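Local coordinates for protein N-acetylneuraminate epimerase (Escherichia coli, PDB 2UVK) that speeds the interconversion of the alpha- and beta-anomers of N-acetylneuraminic acid (sialic acid), working in the periplasm as a homodimer of kelch-repeat beta-propellers, at residues Tyr189-Ala194 with Ile206-Ala210; Asp217-Glu221 with Lys233-Ser239; Gly126-Ile131 with Asp163-Asn167. One frame throughout, in Å; residues are numbered along the deposited sequence.

Interaction 1 (Tyr189-Ala194 with Ile206-Ala210)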
# COMPACT_ATOMS: atom_id res chain seq x y z
N TYR B 189 5.53 -6.48 -12.20
CA TYR B 189 4.22 -6.12 -11.64
C TYR B 189 3.79 -7.21 -10.67
O TYR B 189 4.26 -8.34 -10.72
CB TYR B 189 3.17 -5.96 -12.76
CG TYR B 189 3.11 -7.14 -13.68
CD1 TYR B 189 2.29 -8.23 -13.43
CD2 TYR B 189 3.91 -7.20 -14.83
CE1 TYR B 189 2.26 -9.32 -14.25
CE2 TYR B 189 3.89 -8.29 -15.66
CZ TYR B 189 3.07 -9.37 -15.38
OH TYR B 189 3.06 -10.46 -16.21
N GLY B 190 2.87 -6.86 -9.77
CA GLY B 190 2.28 -7.84 -8.86
C GLY B 190 1.06 -8.50 -9.46
O GLY B 190 0.49 -8.00 -10.41
N THR B 191 0.71 -9.66 -8.92
CA THR B 191 -0.47 -10.39 -9.31
C THR B 191 -1.28 -10.77 -8.06
O THR B 191 -0.78 -10.71 -6.95
CB THR B 191 -0.10 -11.72 -10.01
OG1 THR B 191 0.61 -12.56 -9.07
CG2 THR B 191 0.74 -11.46 -11.29
N ALA B 192 -2.51 -11.20 -8.31
CA ALA B 192 -3.37 -11.76 -7.28
C ALA B 192 -3.75 -13.17 -7.73
O ALA B 192 -4.22 -13.36 -8.84
CB ALA B 192 -4.61 -10.88 -7.09
N GLY B 193 -3.50 -14.19 -6.92
CA GLY B 193 -3.82 -15.55 -7.29
C GLY B 193 -2.78 -16.30 -8.09
O GLY B 193 -3.09 -17.31 -8.73
N ALA B 194 -1.53 -15.86 -8.02
CA ALA B 194 -0.42 -16.65 -8.57
C ALA B 194 -0.28 -17.91 -7.69
O ALA B 194 -0.75 -17.94 -6.53
CB ALA B 194 0.87 -15.86 -8.59
N ILE B 206 3.75 -18.34 -10.42
CA ILE B 206 3.19 -18.79 -11.68
C ILE B 206 1.80 -18.19 -11.94
O ILE B 206 0.86 -18.41 -11.17
CB ILE B 206 3.11 -20.34 -11.77
CG1 ILE B 206 4.48 -20.99 -11.43
CG2 ILE B 206 2.63 -20.75 -13.13
CD1 ILE B 206 4.43 -22.47 -11.21
N ASN B 207 1.70 -17.45 -13.03
CA ASN B 207 0.46 -16.86 -13.49
C ASN B 207 -0.17 -15.92 -12.43
O ASN B 207 0.57 -15.22 -11.74
CB ASN B 207 -0.52 -17.94 -13.98
CG ASN B 207 -0.11 -18.61 -15.28
OD1 ASN B 207 1.08 -18.66 -15.68
ND2 ASN B 207 -1.10 -19.15 -15.94
N GLY B 208 -1.51 -15.92 -12.29
CA GLY B 208 -2.19 -14.94 -11.44
C GLY B 208 -2.92 -13.86 -12.21
O GLY B 208 -2.67 -13.65 -13.42
N GLU B 209 -3.78 -13.13 -11.52
CA GLU B 209 -4.44 -11.97 -12.11
C GLU B 209 -3.50 -10.79 -12.12
O GLU B 209 -2.87 -10.52 -11.10
CB GLU B 209 -5.68 -11.56 -11.31
CG GLU B 209 -6.90 -12.41 -11.54
CD GLU B 209 -8.17 -11.74 -11.00
OE1 GLU B 209 -8.10 -11.09 -9.95
OE2 GLU B 209 -9.22 -11.78 -11.68
N ALA B 210 -3.39 -10.09 -13.27
CA ALA B 210 -2.72 -8.79 -13.33
C ALA B 210 -3.64 -7.63 -12.97
O ALA B 210 -3.18 -6.57 -12.59
CB ALA B 210 -2.11 -8.53 -14.73
O HOH W 1 -0.61 -5.85 -11.86
O HOH W 2 -2.31 -19.42 -10.56

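Interaction 2 (Asp217-Glu221 with Lys233-Ser239)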
# COMPACT_ATOMS: atom_id res chain seq x y z
N ASP B 217 0.23 -15.13 -18.20
CA ASP B 217 0.84 -16.44 -18.35
C ASP B 217 2.30 -16.43 -17.88
O ASP B 217 3.01 -17.42 -18.02
CB ASP B 217 0.73 -16.95 -19.80
CG ASP B 217 1.53 -16.13 -20.76
OD1 ASP B 217 1.95 -15.02 -20.38
OD2 ASP B 217 1.72 -16.60 -21.91
N ALA B 218 2.71 -15.33 -17.24
CA ALA B 218 4.08 -15.20 -16.77
C ALA B 218 4.44 -16.22 -15.69
O ALA B 218 3.57 -16.70 -14.92
CB ALA B 218 4.33 -13.79 -16.26
N VAL B 219 5.74 -16.50 -15.60
CA VAL B 219 6.35 -17.28 -14.57
C VAL B 219 7.57 -16.51 -14.14
O VAL B 219 8.46 -16.27 -14.95
CB VAL B 219 6.81 -18.65 -15.06
CG1 VAL B 219 7.53 -19.42 -13.95
CG2 VAL B 219 5.62 -19.40 -15.63
N PHE B 220 7.62 -16.10 -12.88
CA PHE B 220 8.76 -15.40 -12.33
C PHE B 220 9.55 -16.29 -11.40
O PHE B 220 8.99 -17.06 -10.64
CB PHE B 220 8.32 -14.16 -11.58
CG PHE B 220 7.48 -13.22 -12.40
CD1 PHE B 220 8.07 -12.39 -13.33
CD2 PHE B 220 6.10 -13.16 -12.22
CE1 PHE B 220 7.32 -11.54 -14.07
CE2 PHE B 220 5.33 -12.29 -12.96
CZ PHE B 220 5.94 -11.47 -13.89
N GLU B 221 10.88 -16.16 -11.46
CA GLU B 221 11.76 -16.86 -10.58
C GLU B 221 12.47 -15.85 -9.70
O GLU B 221 13.08 -14.87 -10.17
CB GLU B 221 12.79 -17.62 -11.43
CG GLU B 221 13.72 -18.48 -10.66
CD GLU B 221 14.68 -19.12 -11.61
OE1 GLU B 221 15.65 -18.41 -11.99
OE2 GLU B 221 14.38 -20.27 -12.03
N LYS B 233 12.28 -13.44 -15.47
CA LYS B 233 11.13 -13.91 -16.21
C LYS B 233 11.49 -15.21 -16.88
O LYS B 233 12.38 -15.23 -17.74
CB LYS B 233 10.69 -12.93 -17.28
CG LYS B 233 9.88 -11.77 -16.78
CD LYS B 233 9.50 -10.87 -17.94
CE LYS B 233 8.52 -9.81 -17.54
NZ LYS B 233 8.21 -8.93 -18.69
N LEU B 234 10.80 -16.27 -16.52
CA LEU B 234 11.00 -17.56 -17.14
C LEU B 234 10.06 -17.72 -18.32
O LEU B 234 9.26 -16.84 -18.63
CB LEU B 234 10.84 -18.71 -16.14
CG LEU B 234 11.72 -18.77 -14.90
CD1 LEU B 234 11.56 -20.13 -14.20
CD2 LEU B 234 13.19 -18.49 -15.26
N ALA B 235 10.14 -18.87 -18.98
CA ALA B 235 9.20 -19.17 -20.04
C ALA B 235 7.81 -19.23 -19.44
O ALA B 235 7.64 -19.75 -18.35
CB ALA B 235 9.54 -20.51 -20.69
N PRO B 236 6.83 -18.66 -20.14
CA PRO B 236 5.47 -18.70 -19.67
C PRO B 236 4.82 -20.06 -19.76
O PRO B 236 5.33 -20.99 -20.40
CB PRO B 236 4.76 -17.70 -20.58
CG PRO B 236 5.61 -17.67 -21.83
CD PRO B 236 6.98 -17.92 -21.41
N VAL B 237 3.64 -20.14 -19.14
CA VAL B 237 2.89 -21.37 -19.09
C VAL B 237 1.41 -21.00 -19.03
O VAL B 237 1.03 -19.92 -18.55
CB VAL B 237 3.32 -22.25 -17.90
CG1 VAL B 237 2.92 -21.60 -16.58
CG2 VAL B 237 2.73 -23.66 -18.00
N SER B 238 0.59 -21.90 -19.54
CA SER B 238 -0.84 -21.67 -19.72
C SER B 238 -1.09 -20.48 -20.66
O SER B 238 -1.98 -19.66 -20.46
CB SER B 238 -1.54 -21.52 -18.35
OG SER B 238 -2.87 -21.98 -18.44
N SER B 239 -0.31 -20.42 -21.74
CA SER B 239 -0.43 -19.31 -22.67
C SER B 239 -1.61 -19.54 -23.61
O SER B 239 -1.98 -20.68 -23.89
CB SER B 239 0.85 -19.14 -23.50
OG SER B 239 2.03 -19.18 -22.70
O HOH W 3 7.39 -15.01 -17.69

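Interaction 3 (Gly126-Ile131 with Asp163-Asn167)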
# COMPACT_ATOMS: atom_id res chain seq x y z
N GLY B 126 -1.16 -9.78 -4.34
CA GLY B 126 -2.40 -9.42 -3.70
C GLY B 126 -2.99 -8.13 -4.21
O GLY B 126 -2.29 -7.26 -4.77
N VAL B 127 -4.29 -8.00 -3.98
CA VAL B 127 -5.01 -6.79 -4.36
C VAL B 127 -4.57 -5.60 -3.48
O VAL B 127 -3.95 -5.78 -2.42
CB VAL B 127 -6.52 -6.99 -4.21
CG1 VAL B 127 -6.99 -8.18 -5.04
CG2 VAL B 127 -6.93 -7.12 -2.72
N ASN B 128 -4.96 -4.40 -3.88
CA ASN B 128 -4.75 -3.20 -3.10
C ASN B 128 -5.90 -3.06 -2.11
O ASN B 128 -7.08 -3.10 -2.50
CB ASN B 128 -4.72 -1.96 -4.00
CG ASN B 128 -4.60 -0.68 -3.26
OD1 ASN B 128 -5.61 -0.05 -2.91
ND2 ASN B 128 -3.35 -0.25 -2.99
N GLN B 129 -5.58 -2.89 -0.84
CA GLN B 129 -6.64 -2.90 0.17
C GLN B 129 -7.63 -1.76 -0.04
O GLN B 129 -8.83 -1.97 0.12
CB GLN B 129 -6.06 -2.88 1.56
CG GLN B 129 -5.49 -1.65 2.01
CD GLN B 129 -4.61 -1.85 3.25
OE1 GLN B 129 -4.77 -2.86 4.01
NE2 GLN B 129 -3.67 -0.92 3.46
N ASN B 130 -7.14 -0.56 -0.33
CA ASN B 130 -8.05 0.58 -0.46
C ASN B 130 -8.99 0.43 -1.67
O ASN B 130 -10.17 0.79 -1.59
CB ASN B 130 -7.30 1.91 -0.53
CG ASN B 130 -6.76 2.35 0.82
OD1 ASN B 130 -7.15 1.80 1.84
ND2 ASN B 130 -5.88 3.36 0.85
N ILE B 131 -8.47 -0.04 -2.81
CA ILE B 131 -9.31 -0.21 -4.00
C ILE B 131 -10.33 -1.32 -3.78
O ILE B 131 -11.52 -1.16 -4.04
CB ILE B 131 -8.44 -0.47 -5.26
CG1 ILE B 131 -7.64 0.79 -5.58
CG2 ILE B 131 -9.29 -0.88 -6.43
CD1 ILE B 131 -6.63 0.61 -6.67
N ASP B 163 -3.22 0.59 -12.52
CA ASP B 163 -4.05 1.45 -11.70
C ASP B 163 -4.66 0.68 -10.50
O ASP B 163 -5.29 1.30 -9.64
CB ASP B 163 -5.21 2.03 -12.51
CG ASP B 163 -4.75 2.95 -13.63
OD1 ASP B 163 -3.67 3.52 -13.56
OD2 ASP B 163 -5.53 3.10 -14.59
N TYR B 164 -4.52 -0.65 -10.52
CA TYR B 164 -5.05 -1.48 -9.41
C TYR B 164 -4.04 -1.72 -8.31
O TYR B 164 -4.39 -2.22 -7.26
CB TYR B 164 -5.58 -2.81 -9.92
CG TYR B 164 -6.76 -2.65 -10.85
CD1 TYR B 164 -8.07 -2.59 -10.37
CD2 TYR B 164 -6.55 -2.48 -12.22
CE1 TYR B 164 -9.16 -2.43 -11.25
CE2 TYR B 164 -7.61 -2.33 -13.08
CZ TYR B 164 -8.90 -2.30 -12.60
OH TYR B 164 -9.94 -2.11 -13.51
N PHE B 165 -2.79 -1.35 -8.53
CA PHE B 165 -1.77 -1.39 -7.51
C PHE B 165 -1.73 -2.74 -6.83
O PHE B 165 -1.59 -2.83 -5.60
CB PHE B 165 -1.95 -0.24 -6.54
CG PHE B 165 -1.67 1.09 -7.15
CD1 PHE B 165 -0.40 1.64 -7.09
CD2 PHE B 165 -2.67 1.80 -7.78
CE1 PHE B 165 -0.15 2.87 -7.67
CE2 PHE B 165 -2.41 3.03 -8.36
CZ PHE B 165 -1.15 3.56 -8.29
N PHE B 166 -1.81 -3.82 -7.61
CA PHE B 166 -1.50 -5.14 -7.05
C PHE B 166 -0.06 -5.12 -6.48
O PHE B 166 0.81 -4.43 -7.01
CB PHE B 166 -1.67 -6.26 -8.07
CG PHE B 166 -3.10 -6.61 -8.40
CD1 PHE B 166 -4.18 -5.86 -7.94
CD2 PHE B 166 -3.35 -7.70 -9.19
CE1 PHE B 166 -5.47 -6.25 -8.24
CE2 PHE B 166 -4.65 -8.08 -9.50
CZ PHE B 166 -5.70 -7.35 -9.01
N ASN B 167 0.17 -5.87 -5.41
CA ASN B 167 1.38 -5.70 -4.62
C ASN B 167 2.59 -6.37 -5.26
O ASN B 167 2.65 -7.61 -5.33
CB ASN B 167 1.20 -6.30 -3.22
CG ASN B 167 2.34 -5.97 -2.29
OD1 ASN B 167 3.19 -5.14 -2.61
ND2 ASN B 167 2.34 -6.59 -1.09
O HOH W 4 -6.50 -3.71 -6.10
O HOH W 5 -0.89 -2.41 -3.22

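Interaction 1 (Tyr189-Ala194 with Ile206-Ala210)
Ala192 and Glu209 pair as a hydrogen-bonded antiparallel couple, a single bridge joining the loop that leads into strand 195-199 to the start of strand 209-211. Ala192 N donates to Glu209 O at 2.9 Å, in the carbonyl plane and on a lone pair. Glu209 N returns a shorter bond of 2.7 Å to Ala192 O, tilted 30° from that carbonyl's plane. The side chain of Glu209 sets its CG anti to its own carbonyl carbon (chi1 -78°) and runs on extended. Its root stays at the bridge, CB lying 3.4 Å from Ala192 O, while the carboxylate is carried onward: OE2 makes a salt bridge with Arg215 and takes a hydrogen bond from Gly213 N. Thr191 has OG1 wedged between its backbone N and carbonyl carbon (chi1 63°), with CG2 resting near Glu209 O. That oxygen receives a further CA-H contact from Thr191 CA at 3.0 Å. Gly208 passes so close to Thr191 CB and Ala194 N that a beta carbon there would strike both. Beyond it the methyl of Ala194 presses on the main chain, its CB 3.2 Å from Asn207 O. At the other end the Tyr189 ring meets Ala210 CB obliquely, and its hydroxyl is hydrogen-bonded to Thr216 OG1. A water donates to both Gly190 O and Ala210 O, extending the pairing past the last direct bond; a second one links Gly193 O and, weakly, Ile206 O. Main-chain bonds between propeller repeats thus fix where Glu209 emerges, and Arg215 with Gly213 steadies its carboxylate. As Glu209 is the predicted proton acceptor, the bridge is consistent with a scaffold that presents the base to the sugar.

Interaction 2 (Asp217-Glu221 with Lys233-Ser239)
The ring of Phe220 has the aliphatic stem of Lys233 alongside it, both side chains pointing the same way, with Lys233 CG approaching Phe220 CE1 obliquely at 3.7 Å. Trp188 completes the group: its ring meets that of Phe220 with planes about 20° apart, and Lys233 makes a cation-pi contact with Trp188. The other flat group is the carboxylate of Asp217. Ser239 OG donates to Asp217 OD2 at 2.7 Å, meeting it on the anti side and 24° out of the carboxylate plane. The Pro236 ring lies beside the same group, its CB 3.5 Å from Asp217 OD2. What turns the carboxylate to these partners is the first torsion of Asp217, which places CG between the backbone N and the carbonyl carbon (chi1 66°). Were Asp217 replaced by an alanine, Ser239 OG would probably lose its carboxylate acceptor and Pro236 the carboxylate beside its ring, the main-chain bond to Val237 remaining. Both segments belong to one kelch repeat: strand 219-223 pairs with strand 230-233, the outermost strand of a four-stranded antiparallel propeller blade, with Phe220 and Lys233 as a non-hydrogen-bonded pair. Leu234 N donates to Val219 O at 2.8 Å, almost straight along the carbonyl direction. There the direct pairing stops, and a water accepts from Val219 N and donates to Leu234 O. The chain closes up again where Val237 N donates to Asp217 O at 3.0 Å. Between these bonds Val219 is gripped by both branches, CG1 against Leu234 CB and CG2 against Val237 CG1 at 3.6 Å. Leu234 spreads its two methyls over Glu221, CD1 standing 3.6 Å from Glu221 OE2, an oxygen that accepts from Trp204 NE1.

Interaction 3 (Gly126-Ile131 with Asp163-Asn167)
Asn128 holds CG opposite its backbone N (chi1 176°), which carries the amide alongside the Phe165 side chain, amide and ring planes 58° apart; its CB, placed by the backbone, sits 3.3 Å from Tyr164 O. Ile131 swings CG1 anti to its carbonyl carbon (chi1 -67°) and extends CD1 to 3.3 Å from Asp163 O and to the edge of the Phe165 ring. Asn128 is the N-cap of helix 129-142, its OD1 accepting from Ile131 N at 2.9 Å in the carbonyl plane, and the same side chain packs on the facing turn. The direct polar link across the contact is main chain: Asn167 N donates to Gly126 O at 2.9 Å, again in the carbonyl plane. Phe166 CA brings a CA-H contact to that same oxygen at 3.2 Å. The Phe166 ring slants past Val127, CE1 lying 4.0 Å from Val127 CG1. At the edge of this ring, in its plane, sits a water that accepts from Asn128 N and donates to Tyr164 O. Another water connects Phe165 O with Asn128 ND2, whose second partner is Pro106 O of the second subunit. Strands 120-125 and 169-174 are neighbours in one blade, and helices 129-142 and 146-157 are inserted between them; this contact closes the root of that insertion, beside the other subunit, whose Tyr182 N binds Asp163 OD1.

Overall arrangement
Interaction 1 is the buried one, its centre about 9 Å from that of the chain; interactions 2 and 3 lie farther out and are partly buried, about 22 Å apart between centres. Interaction 1 touches both. Asn207 N probably bonds to Ala218 O of interaction 2, and Thr191 O probably accepts from Gly126 N of interaction 3, whose Phe166 ring packs on the carbonyls of Glu209 and Ala210. Interaction 1 joins two repeats by main-chain bonds and waters; interaction 3 closes the insertion between two strands of one blade, adding apolar contacts and a helix cap. Interaction 2, within one repeat, adds apolar and charged side chains to its main-chain bonds. Interaction 3 alone borders the second subunit.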